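Local coordinates for protein beta-glucuronidase (Dictyoglomus thermophilum, PDB 6XXW) that probably hydrolyses beta-D-glucuronides, releasing glucuronic acid, as a beta-glucuronidase of glycoside hydrolase family 2, at residues A56-I61 with N178-H183; G96-F101 with I139-T144; H307-I312 with D554-Q559. One frame throughout, in Å; residues are numbered along the deposited sequence.

Contact 1: A56-I61 with N178-H183; sequences ASFNDI and NYSGIH
Asn-59 and Ser-180 meet through a nearly straight hydrogen bond. The backbone N of Ser-180 points at Asn-59 OD1, 3.0 Å away, in the carbonyl plane and on a lone pair. The other end of the amide is held too. Asn-59 ND2 donates to Arg-68 O and to a water, and the water donates onward to Asn-178 O. Both ends being held fixes the rotation of the amide.

The backbone of Ser-180 answers in the other direction. Its O accepts from Phe-58 N at 2.9 Å, and Ser-57 CA lies against the same oxygen. The Phe-58 ring swings back alongside this carbonyl, with CG between its backbone N and carbonyl carbon (chi1 62°), and CE2 rests 3.6 Å from Ser-180 CB. A further backbone bond runs from Ala-56 N to Ile-182 O.

Tyr-179 OH donates to Asp-60 OD2 at 2.6 Å, on the syn side of the carboxylate. The two planes stand 86° apart. Arg-574 NH2 also bonds to this hydroxyl. Ser-57 OG bonds to Lys-315 N and lies 2.7 Å from His-183 NE2.

Gly-181 has backbone angles that suit glycine, and a CB there would strike Ala-56 O. The chemistry implies a polar join: Asn-59 and its water serve Ser-180 N and Asn-178 O, while the Ser-57 and Tyr-179 ends reach partners in the barrel part of the chain.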
loop_
_atom_site.group_PDB
_atom_site.type_symbol
_atom_site.label_atom_id
_atom_site.label_comp_id
_atom_site.label_asym_id
_atom_site.label_seq_id
_atom_site.Cartn_x
_atom_site.Cartn_y
_atom_site.Cartn_z
ATOM N N ALA A 56 -18.177 12.691 -18.912
ATOM C CA ALA A 56 -17.743 11.659 -17.973
ATOM C C ALA A 56 -18.284 10.313 -18.423
ATOM O O ALA A 56 -19.326 10.244 -19.079
ATOM C CB ALA A 56 -18.240 11.940 -16.557
ATOM N N SER A 57 -17.612 9.236 -18.055
ATOM C CA SER A 57 -18.234 7.929 -18.154
ATOM C C SER A 57 -19.213 7.829 -16.994
ATOM O O SER A 57 -18.954 8.370 -15.924
ATOM C CB SER A 57 -17.165 6.837 -18.030
ATOM O OG SER A 57 -16.231 6.905 -19.089
ATOM N N PHE A 58 -20.343 7.134 -17.189
ATOM C CA PHE A 58 -21.291 7.046 -16.075
ATOM C C PHE A 58 -20.971 5.926 -15.088
ATOM O O PHE A 58 -21.589 5.877 -14.018
ATOM C CB PHE A 58 -22.741 6.892 -16.587
ATOM C CG PHE A 58 -23.000 5.641 -17.404
ATOM C CD1 PHE A 58 -23.096 4.396 -16.799
ATOM C CD2 PHE A 58 -23.172 5.716 -18.783
ATOM C CE1 PHE A 58 -23.338 3.232 -17.567
ATOM C CE2 PHE A 58 -23.422 4.562 -19.555
ATOM C CZ PHE A 58 -23.507 3.323 -18.935
ATOM N N ASN A 59 -20.002 5.060 -15.398
ATOM C CA ASN A 59 -19.872 3.782 -14.699
ATOM C C ASN A 59 -19.424 3.946 -13.247
ATOM O O ASN A 59 -19.886 3.204 -12.371
ATOM C CB ASN A 59 -18.905 2.875 -15.465
ATOM C CG ASN A 59 -19.321 2.687 -16.933
ATOM O OD1 ASN A 59 -19.066 3.546 -17.770
ATOM N ND2 ASN A 59 -19.963 1.563 -17.233
ATOM N N ASP A 60 -18.516 4.880 -12.966
ATOM C CA ASP A 60 -17.937 5.006 -11.627
ATOM C C ASP A 60 -18.502 6.183 -10.834
ATOM O O ASP A 60 -17.979 6.500 -9.760
ATOM C CB ASP A 60 -16.414 5.130 -11.714
ATOM C CG ASP A 60 -15.749 3.848 -12.227
ATOM O OD1 ASP A 60 -16.364 2.767 -12.121
ATOM O OD2 ASP A 60 -14.614 3.926 -12.745
ATOM N N ILE A 61 -19.565 6.819 -11.330
ATOM C CA ILE A 61 -20.096 8.028 -10.704
ATOM C C ILE A 61 -20.954 7.682 -9.492
ATOM O O ILE A 61 -20.963 8.419 -8.493
ATOM C CB ILE A 61 -20.890 8.843 -11.745
ATOM C CG1 ILE A 61 -19.983 9.230 -12.924
ATOM C CG2 ILE A 61 -21.548 10.102 -11.089
ATOM C CD1 ILE A 61 -18.879 10.222 -12.508
ATOM N N ASN A 178 -14.906 -1.230 -20.854
ATOM C CA ASN A 178 -15.914 -0.688 -21.771
ATOM C C ASN A 178 -16.710 0.440 -21.103
ATOM O O ASN A 178 -17.929 0.378 -20.944
ATOM C CB ASN A 178 -16.832 -1.808 -22.249
ATOM C CG ASN A 178 -17.777 -1.371 -23.368
ATOM O OD1 ASN A 178 -17.382 -0.665 -24.307
ATOM N ND2 ASN A 178 -19.033 -1.793 -23.268
ATOM N N TYR A 179 -15.985 1.481 -20.687
ATOM C CA TYR A 179 -16.626 2.683 -20.155
ATOM C C TYR A 179 -17.581 3.277 -21.186
ATOM O O TYR A 179 -17.303 3.273 -22.391
ATOM C CB TYR A 179 -15.580 3.736 -19.792
ATOM C CG TYR A 179 -14.932 3.606 -18.425
ATOM C CD1 TYR A 179 -15.685 3.669 -17.253
ATOM C CD2 TYR A 179 -13.543 3.457 -18.315
ATOM C CE1 TYR A 179 -15.072 3.551 -15.997
ATOM C CE2 TYR A 179 -12.922 3.352 -17.067
ATOM C CZ TYR A 179 -13.688 3.395 -15.921
ATOM O OH TYR A 179 -13.054 3.303 -14.709
ATOM N N SER A 180 -18.698 3.825 -20.706
ATOM C CA SER A 180 -19.690 4.410 -21.588
ATOM C C SER A 180 -20.219 5.716 -21.015
ATOM O O SER A 180 -20.075 6.014 -19.822
ATOM C CB SER A 180 -20.864 3.452 -21.840
ATOM O OG SER A 180 -21.771 4.039 -22.782
ATOM N N GLY A 181 -20.859 6.485 -21.889
ATOM C CA GLY A 181 -21.386 7.787 -21.549
ATOM C C GLY A 181 -20.952 8.812 -22.566
ATOM O O GLY A 181 -20.439 8.481 -23.641
ATOM N N ILE A 182 -21.161 10.085 -22.228
ATOM C CA ILE A 182 -20.741 11.194 -23.079
ATOM C C ILE A 182 -19.364 11.622 -22.586
ATOM O O ILE A 182 -19.241 12.315 -21.573
ATOM C CB ILE A 182 -21.734 12.358 -23.054
ATOM C CG1 ILE A 182 -23.122 11.898 -23.517
ATOM C CG2 ILE A 182 -21.238 13.481 -23.985
ATOM C CD1 ILE A 182 -24.221 12.921 -23.247
ATOM N N HIS A 183 -18.327 11.240 -23.331
ATOM C CA HIS A 183 -16.949 11.335 -22.864
ATOM C C HIS A 183 -16.281 12.656 -23.212
ATOM O O HIS A 183 -15.235 12.977 -22.640
ATOM C CB HIS A 183 -16.136 10.172 -23.441
ATOM C CG HIS A 183 -16.509 8.837 -22.872
ATOM N ND1 HIS A 183 -16.264 7.649 -23.528
ATOM C CD2 HIS A 183 -17.081 8.502 -21.690
ATOM C CE1 HIS A 183 -16.679 6.641 -22.780
ATOM N NE2 HIS A 183 -17.172 7.131 -21.656
HETATM O O HOH W 1 -20.352 0.561 -19.761
#

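Contact 2: G96-F101 with I139-T144; sequences GAAAHF and IMVDNT
Asp-142 O takes two backbone protons from the facing segment. His-100 N is 2.9 Å from Asp-142 O and sits above the carbonyl plane, while Phe-101 N lies in that plane, 3.0 Å from the same oxygen. Asp-142 N returns a bond to Phe-101 O at 2.8 Å.

Side chains close in around these bonds. Val-141 CG1, anti to its backbone N (chi1 -179°), lies 3.1 Å from Ala-99 O. Its other methyl, CG2, touches Ala-98 CB. The Phe-101 ring turns its edge to Thr-144 O, with CE2 at 3.0 Å. That oxygen is buried and has no hydrogen-bond partner. The His-100 ring brings CD2 to Asn-143 O, edge on, and the CB of Ala-99 lies over one of its faces, offset toward the rim.

Further out, the Asp-142 carboxylate holds the turn that follows its strand. Asp-142 OD1 accepts from Thr-144 OG1 at 2.6 Å on its syn lone pair, and from Thr-144 N above the carboxylate plane, forming an Asx turn. Asn-178 OD1 bonds to His-100 NE2. Asn-143 OD1 accepts from Gly-72 N.

The peptide bond before His-100 is cis. With His-100 and Phe-101 both facing Asp-142, the arrangement is a classic beta bulge, set in the antiparallel sheet of the sugar-binding domain.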
loop_
_atom_site.group_PDB
_atom_site.type_symbol
_atom_site.label_atom_id
_atom_site.label_comp_id
_atom_site.label_asym_id
_atom_site.label_seq_id
_atom_site.Cartn_x
_atom_site.Cartn_y
_atom_site.Cartn_z
ATOM N N GLY A 96 -18.757 15.688 -28.629
ATOM C CA GLY A 96 -17.358 15.359 -28.821
ATOM C C GLY A 96 -17.119 13.866 -28.957
ATOM O O GLY A 96 -16.299 13.435 -29.773
ATOM N N ALA A 97 -17.806 13.064 -28.142
ATOM C CA ALA A 97 -17.709 11.607 -28.206
ATOM C C ALA A 97 -18.759 10.986 -27.297
ATOM O O ALA A 97 -19.026 11.505 -26.207
ATOM C CB ALA A 97 -16.310 11.109 -27.800
ATOM N N ALA A 98 -19.348 9.876 -27.753
ATOM C CA ALA A 98 -20.279 9.086 -26.944
ATOM C C ALA A 98 -20.132 7.618 -27.326
ATOM O O ALA A 98 -20.315 7.262 -28.492
ATOM C CB ALA A 98 -21.725 9.556 -27.151
ATOM N N ALA A 99 -19.804 6.760 -26.363
ATOM C CA ALA A 99 -19.467 5.363 -26.644
ATOM C C ALA A 99 -20.679 4.465 -26.401
ATOM O O ALA A 99 -21.138 4.356 -25.261
ATOM C CB ALA A 99 -18.293 4.919 -25.762
ATOM N N HIS A 100 -21.182 3.786 -27.443
ATOM C CA HIS A 100 -20.601 3.672 -28.779
ATOM C C HIS A 100 -21.574 4.058 -29.906
ATOM O O HIS A 100 -21.138 4.506 -30.965
ATOM C CB HIS A 100 -20.115 2.227 -29.022
ATOM C CG HIS A 100 -19.131 1.752 -27.998
ATOM N ND1 HIS A 100 -17.797 2.094 -28.034
ATOM C CD2 HIS A 100 -19.297 0.997 -26.886
ATOM C CE1 HIS A 100 -17.179 1.562 -26.992
ATOM N NE2 HIS A 100 -18.069 0.896 -26.276
ATOM N N PHE A 101 -22.872 3.833 -29.700
ATOM C CA PHE A 101 -23.926 4.280 -30.611
ATOM C C PHE A 101 -24.715 5.399 -29.941
ATOM O O PHE A 101 -24.997 5.329 -28.738
ATOM C CB PHE A 101 -24.890 3.143 -30.972
ATOM C CG PHE A 101 -24.222 1.904 -31.492
ATOM C CD1 PHE A 101 -24.111 1.679 -32.854
ATOM C CD2 PHE A 101 -23.736 0.938 -30.619
ATOM C CE1 PHE A 101 -23.508 0.523 -33.335
ATOM C CE2 PHE A 101 -23.136 -0.212 -31.097
ATOM C CZ PHE A 101 -23.018 -0.421 -32.451
ATOM N N ILE A 139 -29.872 12.941 -25.312
ATOM C CA ILE A 139 -28.872 12.149 -26.008
ATOM C C ILE A 139 -28.991 10.717 -25.514
ATOM O O ILE A 139 -28.869 10.460 -24.311
ATOM C CB ILE A 139 -27.446 12.693 -25.806
ATOM C CG1 ILE A 139 -27.352 14.107 -26.395
ATOM C CG2 ILE A 139 -26.412 11.736 -26.456
ATOM C CD1 ILE A 139 -26.076 14.872 -26.072
ATOM N N MET A 140 -29.275 9.798 -26.431
ATOM C CA MET A 140 -29.260 8.381 -26.127
ATOM C C MET A 140 -27.878 7.841 -26.461
ATOM O O MET A 140 -27.307 8.172 -27.504
ATOM C CB MET A 140 -30.343 7.642 -26.928
ATOM C CG MET A 140 -30.511 6.162 -26.608
ATOM S SD MET A 140 -29.188 5.086 -27.270
ATOM C CE MET A 140 -29.380 5.299 -29.044
ATOM N N VAL A 141 -27.342 7.012 -25.572
ATOM C CA VAL A 141 -26.049 6.368 -25.781
ATOM C C VAL A 141 -26.229 4.882 -25.502
ATOM O O VAL A 141 -26.808 4.511 -24.482
ATOM C CB VAL A 141 -24.952 6.956 -24.868
ATOM C CG1 VAL A 141 -23.620 6.268 -25.138
ATOM C CG2 VAL A 141 -24.837 8.489 -25.051
ATOM N N ASP A 142 -25.724 4.041 -26.400
ATOM C CA ASP A 142 -25.830 2.588 -26.287
ATOM C C ASP A 142 -24.413 2.036 -26.263
ATOM O O ASP A 142 -23.625 2.326 -27.169
ATOM C CB ASP A 142 -26.633 2.021 -27.469
ATOM C CG ASP A 142 -27.040 0.553 -27.285
ATOM O OD1 ASP A 142 -26.412 -0.183 -26.508
ATOM O OD2 ASP A 142 -27.999 0.122 -27.950
ATOM N N ASN A 143 -24.072 1.277 -25.213
ATOM C CA ASN A 143 -22.732 0.719 -25.084
ATOM C C ASN A 143 -22.660 -0.739 -25.520
ATOM O O ASN A 143 -21.631 -1.390 -25.305
ATOM C CB ASN A 143 -22.218 0.864 -23.641
ATOM C CG ASN A 143 -23.050 0.096 -22.647
ATOM O OD1 ASN A 143 -24.097 -0.438 -22.997
ATOM N ND2 ASN A 143 -22.583 0.023 -21.394
ATOM N N THR A 144 -23.719 -1.257 -26.143
ATOM C CA THR A 144 -23.742 -2.639 -26.605
ATOM C C THR A 144 -22.789 -2.795 -27.784
ATOM O O THR A 144 -22.972 -2.158 -28.824
ATOM C CB THR A 144 -25.162 -3.019 -27.022
ATOM O OG1 THR A 144 -26.059 -2.723 -25.942
ATOM C CG2 THR A 144 -25.240 -4.510 -27.343
#

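Contact 3: H307-I312 with D554-Q559; sequences HEDSDI and DFMTKQ
The His-307 ring comes over one face of the Phe-555 ring. His-307 CD2 sits above the centre of that face, 3.6 Å from Phe-555 CE2. The two rings meet obliquely, with planes at 49° and centroids 4.4 Å apart. Tyr-342 OH bonds to His-307 ND1 on the imidazole. A chi1 of 60° at Phe-555 turns one ring face to the histidine.

The third flat group is the carboxylate of Asp-309. It stands at 78° to the Phe-555 ring. Asp-309 CG lies 3.4 Å from Phe-555 CB, against the root of that side chain. Met-556 N gives Asp-309 OD2 a nearly straight hydrogen bond of 3.0 Å, arriving from above the carboxylate plane. A water donates to Asp-309 OD2 at 2.8 Å and also to Met-556 O. A second water lies 2.7 Å from both Asp-309 OD1 and Asp-554 O. Asp-309 OD1 further forms a salt bridge with Arg-574 NE, and Asp-311 OD1 pairs with NH1 of the same arginine.

With an alanine in place of Asp-309, Met-556 N is likely to lose its acceptor, Arg-574 NE its charge partner, and both waters a hold between the loops.

Asp-554 OD1 has its own salt bridge to Lys-579 NZ. The two segments are loops that follow the adjacent parallel strands 297-305 and 544-550 of the TIM barrel. The joint between them combines an aromatic pair with one carboxylate that meets a backbone NH, two waters and an arginine.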
loop_
_atom_site.group_PDB
_atom_site.type_symbol
_atom_site.label_atom_id
_atom_site.label_comp_id
_atom_site.label_asym_id
_atom_site.label_seq_id
_atom_site.Cartn_x
_atom_site.Cartn_y
_atom_site.Cartn_z
ATOM N N HIS A 307 -3.814 5.974 -22.467
ATOM C CA HIS A 307 -5.230 5.635 -22.520
ATOM C C HIS A 307 -5.982 6.867 -22.057
ATOM O O HIS A 307 -5.457 7.657 -21.276
ATOM C CB HIS A 307 -5.609 4.445 -21.620
ATOM C CG HIS A 307 -5.760 3.153 -22.356
ATOM N ND1 HIS A 307 -6.643 2.988 -23.400
ATOM C CD2 HIS A 307 -5.126 1.966 -22.209
ATOM C CE1 HIS A 307 -6.545 1.759 -23.866
ATOM N NE2 HIS A 307 -5.631 1.118 -23.162
ATOM N N GLU A 308 -7.221 7.024 -22.517
ATOM C CA GLU A 308 -8.069 8.080 -21.971
ATOM C C GLU A 308 -8.777 7.475 -20.770
ATOM O O GLU A 308 -9.799 6.804 -20.906
ATOM C CB GLU A 308 -9.028 8.616 -23.027
ATOM C CG GLU A 308 -8.327 9.527 -24.020
ATOM C CD GLU A 308 -9.291 10.200 -24.973
ATOM O OE1 GLU A 308 -10.139 9.487 -25.557
ATOM O OE2 GLU A 308 -9.208 11.444 -25.128
ATOM N N ASP A 309 -8.208 7.696 -19.586
ATOM C CA ASP A 309 -8.626 6.994 -18.383
ATOM C C ASP A 309 -8.127 7.793 -17.190
ATOM O O ASP A 309 -6.969 8.225 -17.173
ATOM C CB ASP A 309 -8.054 5.559 -18.373
ATOM C CG ASP A 309 -8.207 4.867 -17.022
ATOM O OD1 ASP A 309 -7.434 5.172 -16.085
ATOM O OD2 ASP A 309 -9.106 4.014 -16.903
ATOM N N SER A 310 -8.998 8.000 -16.215
ATOM C CA SER A 310 -8.611 8.651 -14.971
ATOM C C SER A 310 -9.649 8.316 -13.907
ATOM O O SER A 310 -10.736 7.809 -14.216
ATOM C CB SER A 310 -8.412 10.168 -15.212
ATOM O OG SER A 310 -9.641 10.884 -15.171
ATOM N N ASP A 311 -9.283 8.566 -12.639
ATOM C CA ASP A 311 -10.129 8.187 -11.511
ATOM C C ASP A 311 -11.510 8.823 -11.615
ATOM O O ASP A 311 -11.642 10.012 -11.923
ATOM C CB ASP A 311 -9.490 8.618 -10.183
ATOM C CG ASP A 311 -8.512 7.597 -9.627
ATOM O OD1 ASP A 311 -8.613 6.396 -9.958
ATOM O OD2 ASP A 311 -7.626 8.009 -8.840
ATOM N N ILE A 312 -12.541 8.019 -11.334
ATOM C CA ILE A 312 -13.932 8.445 -11.147
ATOM C C ILE A 312 -14.627 8.768 -12.469
ATOM O O ILE A 312 -15.728 8.275 -12.725
ATOM C CB ILE A 312 -14.083 9.644 -10.188
ATOM C CG1 ILE A 312 -13.285 9.464 -8.884
ATOM C CG2 ILE A 312 -15.563 9.814 -9.829
ATOM C CD1 ILE A 312 -13.610 8.185 -8.164
ATOM N N ASP A 554 -1.492 3.466 -14.876
ATOM C CA ASP A 554 -2.476 2.430 -14.538
ATOM C C ASP A 554 -3.866 2.836 -15.012
ATOM O O ASP A 554 -4.284 3.985 -14.838
ATOM C CB ASP A 554 -2.522 2.184 -13.018
ATOM C CG ASP A 554 -1.186 1.726 -12.447
ATOM O OD1 ASP A 554 -0.350 1.216 -13.219
ATOM O OD2 ASP A 554 -0.969 1.883 -11.218
ATOM N N PHE A 555 -4.597 1.883 -15.596
ATOM C CA PHE A 555 -5.920 2.173 -16.149
ATOM C C PHE A 555 -6.861 1.007 -15.883
ATOM O O PHE A 555 -6.426 -0.117 -15.639
ATOM C CB PHE A 555 -5.856 2.461 -17.663
ATOM C CG PHE A 555 -5.314 1.322 -18.486
ATOM C CD1 PHE A 555 -3.942 1.179 -18.681
ATOM C CD2 PHE A 555 -6.171 0.399 -19.079
ATOM C CE1 PHE A 555 -3.435 0.127 -19.454
ATOM C CE2 PHE A 555 -5.669 -0.658 -19.846
ATOM C CZ PHE A 555 -4.312 -0.787 -20.042
ATOM N N MET A 556 -8.166 1.280 -15.950
ATOM C CA MET A 556 -9.158 0.256 -15.636
ATOM C C MET A 556 -9.403 -0.692 -16.813
ATOM O O MET A 556 -9.378 -0.291 -17.980
ATOM C CB MET A 556 -10.491 0.898 -15.240
ATOM C CG MET A 556 -10.547 1.472 -13.841
ATOM S SD MET A 556 -10.068 0.323 -12.543
ATOM C CE MET A 556 -10.902 -1.120 -13.094
ATOM N N THR A 557 -9.686 -1.956 -16.480
ATOM C CA THR A 557 -10.066 -3.010 -17.417
ATOM C C THR A 557 -11.290 -3.724 -16.863
ATOM O O THR A 557 -11.672 -3.520 -15.705
ATOM C CB THR A 557 -8.941 -4.042 -17.615
ATOM O OG1 THR A 557 -8.718 -4.740 -16.381
ATOM C CG2 THR A 557 -7.647 -3.363 -18.031
ATOM N N LYS A 558 -11.898 -4.591 -17.684
ATOM C CA LYS A 558 -12.920 -5.474 -17.133
ATOM C C LYS A 558 -12.291 -6.397 -16.091
ATOM O O LYS A 558 -11.072 -6.562 -16.024
ATOM C CB LYS A 558 -13.597 -6.298 -18.230
ATOM C CG LYS A 558 -12.767 -7.434 -18.758
ATOM C CD LYS A 558 -13.620 -8.448 -19.511
ATOM C CE LYS A 558 -13.792 -8.073 -20.958
ATOM N NZ LYS A 558 -14.856 -8.905 -21.613
ATOM N N GLN A 559 -13.139 -6.992 -15.259
ATOM C CA GLN A 559 -12.643 -7.793 -14.152
ATOM C C GLN A 559 -12.256 -9.186 -14.626
ATOM O O GLN A 559 -12.958 -9.805 -15.433
ATOM C CB GLN A 559 -13.691 -7.883 -13.048
ATOM C CG GLN A 559 -13.984 -6.542 -12.400
ATOM C CD GLN A 559 -14.905 -6.674 -11.225
ATOM O OE1 GLN A 559 -14.492 -7.072 -10.133
ATOM N NE2 GLN A 559 -16.175 -6.368 -11.441
HETATM O O HOH W 2 -4.864 6.063 -16.408
HETATM O O HOH W 3 -9.645 2.250 -18.970
#

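In the fold
Contacts 1 and 2 both reach the same sheet of the sugar-binding domain, with centres 10 Å apart. Strands 181-183 and 90-99 are neighbours there, and Ser-180 OG reaches Ala-99 O at 2.6 Å, probably a hydrogen bond. Contact 3 lies in loops of the TIM barrel domain, its centre 11 Å from that of contact 1. The two touch where Tyr-179 OH meets Met-556 CG at 3.2 Å. Contact 1 lies where the sugar-binding domain meets the barrel loops, while contacts 2 and 3 stay about 7 Å apart at their nearest atoms. Bound Tris, probably from the crystallisation liquor, lies about 3 Å from the side chain of Asp-60 and, in contact 3, about 3 Å from that of Met-556.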